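Local coordinates for phosphoglycerol transferase GacH (Streptococcus pyogenes MGAS5005, PDB 6DGM), which probably transfers glycerol phosphate onto the rhamnose polysaccharide of the streptococcal cell wall, through a metal-dependent catalytic domain of the LTA synthase type, at residues Tyr9-Ile14 with Leu372-Thr377. Sequence-based numbering, arbitrary orientation.
Sequences YSQETI and LLKHKT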
loop_
_atom_site.group_PDB
_atom_site.type_symbol
_atom_site.label_atom_id
_atom_site.label_comp_id
_atom_site.label_asym_id
_atom_site.label_seq_id
_atom_site.Cartn_x
_atom_site.Cartn_y
_atom_site.Cartn_z
ATOM N N TYR A 9 2.945 28.958 -0.241
ATOM C CA TYR A 9 3.650 28.419 0.913
ATOM C C TYR A 9 4.232 29.535 1.766
ATOM O O TYR A 9 4.909 30.439 1.269
ATOM C CB TYR A 9 4.762 27.483 0.449
ATOM C CG TYR A 9 5.540 26.848 1.589
ATOM C CD1 TYR A 9 4.985 25.825 2.344
ATOM C CD2 TYR A 9 6.823 27.270 1.891
ATOM C CE1 TYR A 9 5.695 25.246 3.379
ATOM C CE2 TYR A 9 7.544 26.699 2.909
ATOM C CZ TYR A 9 6.980 25.684 3.657
ATOM O OH TYR A 9 7.727 25.108 4.661
ATOM N N SER A 10 3.986 29.441 3.073
ATOM C CA SER A 10 4.387 30.451 4.033
ATOM C C SER A 10 3.987 29.943 5.405
ATOM O O SER A 10 3.175 29.015 5.533
ATOM C CB SER A 10 3.699 31.794 3.777
ATOM O OG SER A 10 2.333 31.723 4.134
ATOM N N GLN A 11 4.565 30.571 6.432
ATOM C CA GLN A 11 4.190 30.260 7.807
ATOM C C GLN A 11 2.696 30.477 8.028
ATOM O O GLN A 11 2.034 29.660 8.682
ATOM C CB GLN A 11 5.026 31.127 8.758
ATOM C CG GLN A 11 5.079 30.625 10.189
ATOM C CD GLN A 11 6.023 31.432 11.074
ATOM O OE1 GLN A 11 6.938 32.095 10.592
ATOM N NE2 GLN A 11 5.798 31.376 12.379
ATOM N N GLU A 12 2.142 31.569 7.480
ATOM C CA GLU A 12 0.727 31.867 7.688
ATOM C C GLU A 12 -0.164 30.842 6.998
ATOM O O GLU A 12 -1.192 30.428 7.548
ATOM C CB GLU A 12 0.417 33.292 7.211
ATOM C CG GLU A 12 0.974 34.375 8.122
ATOM C CD GLU A 12 0.586 35.785 7.679
ATOM O OE1 GLU A 12 0.030 35.928 6.567
ATOM O OE2 GLU A 12 0.835 36.750 8.445
ATOM N N THR A 13 0.207 30.410 5.796
ATOM C CA THR A 13 -0.584 29.382 5.130
ATOM C C THR A 13 -0.572 28.071 5.910
ATOM O O THR A 13 -1.613 27.422 6.060
ATOM C CB THR A 13 -0.071 29.182 3.701
ATOM O OG1 THR A 13 -0.388 30.341 2.928
ATOM C CG2 THR A 13 -0.688 27.940 3.060
ATOM N N ILE A 14 0.594 27.656 6.397
ATOM C CA ILE A 14 0.665 26.429 7.193
ATOM C C ILE A 14 -0.179 26.570 8.457
ATOM O O ILE A 14 -0.883 25.636 8.853
ATOM C CB ILE A 14 2.132 26.070 7.504
ATOM C CG1 ILE A 14 2.874 25.593 6.251
ATOM C CG2 ILE A 14 2.204 25.035 8.616
ATOM C CD1 ILE A 14 2.367 24.309 5.664
ATOM N N LEU A 372 5.506 23.294 10.404
ATOM C CA LEU A 372 4.593 22.506 11.214
ATOM C C LEU A 372 5.155 22.184 12.594
ATOM O O LEU A 372 4.390 21.736 13.456
ATOM C CB LEU A 372 4.239 21.212 10.496
ATOM C CG LEU A 372 3.196 21.378 9.404
ATOM C CD1 LEU A 372 3.132 20.130 8.543
ATOM C CD2 LEU A 372 1.836 21.654 9.987
ATOM N N LEU A 373 6.453 22.404 12.826
ATOM C CA LEU A 373 7.020 22.141 14.147
ATOM C C LEU A 373 6.397 23.027 15.216
ATOM O O LEU A 373 6.459 22.696 16.405
ATOM C CB LEU A 373 8.539 22.323 14.120
ATOM C CG LEU A 373 9.294 21.350 13.206
ATOM C CD1 LEU A 373 10.755 21.754 13.112
ATOM C CD2 LEU A 373 9.175 19.910 13.687
ATOM N N LYS A 374 5.802 24.143 14.822
ATOM C CA LYS A 374 5.129 25.029 15.753
ATOM C C LYS A 374 3.681 24.629 15.992
ATOM O O LYS A 374 3.036 25.191 16.879
ATOM C CB LYS A 374 5.216 26.463 15.230
ATOM C CG LYS A 374 4.792 27.505 16.239
ATOM C CD LYS A 374 5.240 28.895 15.821
ATOM C CE LYS A 374 4.737 29.949 16.807
ATOM N NZ LYS A 374 5.191 31.315 16.428
ATOM N N HIS A 375 3.162 23.652 15.253
ATOM C CA HIS A 375 1.783 23.200 15.396
ATOM C C HIS A 375 1.834 21.793 15.973
ATOM O O HIS A 375 1.772 20.790 15.261
ATOM C CB HIS A 375 1.113 23.265 14.057
ATOM C CG HIS A 375 1.083 24.651 13.502
ATOM N ND1 HIS A 375 0.182 25.599 13.936
ATOM C CD2 HIS A 375 1.876 25.268 12.593
ATOM C CE1 HIS A 375 0.414 26.739 13.310
ATOM N NE2 HIS A 375 1.430 26.563 12.484
ATOM N N LYS A 376 1.924 21.735 17.308
ATOM C CA LYS A 376 2.331 20.519 17.997
ATOM C C LYS A 376 1.294 19.410 17.952
ATOM O O LYS A 376 1.645 18.252 18.192
ATOM C CB LYS A 376 2.599 20.807 19.477
ATOM C CG LYS A 376 3.634 21.876 19.747
ATOM C CD LYS A 376 4.999 21.480 19.225
ATOM C CE LYS A 376 6.105 21.841 20.224
ATOM N NZ LYS A 376 5.782 22.967 21.113
ATOM N N THR A 377 0.030 19.718 17.691
ATOM C CA THR A 377 -1.002 18.685 17.652
ATOM C C THR A 377 -1.362 18.246 16.237
ATOM O O THR A 377 -2.251 17.404 16.072
ATOM C CB THR A 377 -2.254 19.158 18.407
ATOM O OG1 THR A 377 -2.828 20.288 17.740
ATOM C CG2 THR A 377 -1.901 19.551 19.848
HETATM O O HOH W 1 2.890 28.495 11.039
#
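I14 meets the C-terminal loop with one methyl, CG2, and that methyl is where the contact is tight. CG2 stands anti to the backbone N (chi1 of I14 is -71°, with CG1 beside the N), which places it against L372 and H375. I14 CG2 lies 3.7 Å from L372 CD2, the two side chains crossing at about a right angle. The same I14 CG2 comes within 4.0 Å of H375 CD2, approaching the imidazole obliquely. I14 and L372 are both buried, so a small apolar patch joins the first turn of the helix to the 3-10 segment 372-374.

On the solvent side no direct hydrogen bond joins the two segments. Instead one water bridges them, giving a proton to Q11 O at 2.8 Å and lying in the ring plane at the edge of H375, 2.8 Å from NE2. This bridge occupies a first-turn carbonyl and probably helps to orient the imidazole. Farther out, the extended chains of Q11 and K374 merely come near each other, Q11 NE2 and K374 NZ being 4.1 Å apart; both are donors, and both residues are exposed.

S10 sits at the N-cap position of helix 11-29, its OG accepting from T13 N at 3.0 Å, nearly straight at 166°. H375 also rests on A15 and A18 of helix 11-29, while L372 reaches I361 and V365 of helix 349-365. Y9 OH and L372 N both bond to the carboxylate of D364, so the chain's first and last helices and the C-terminal loop are tied together at the periphery, away from the manganese site.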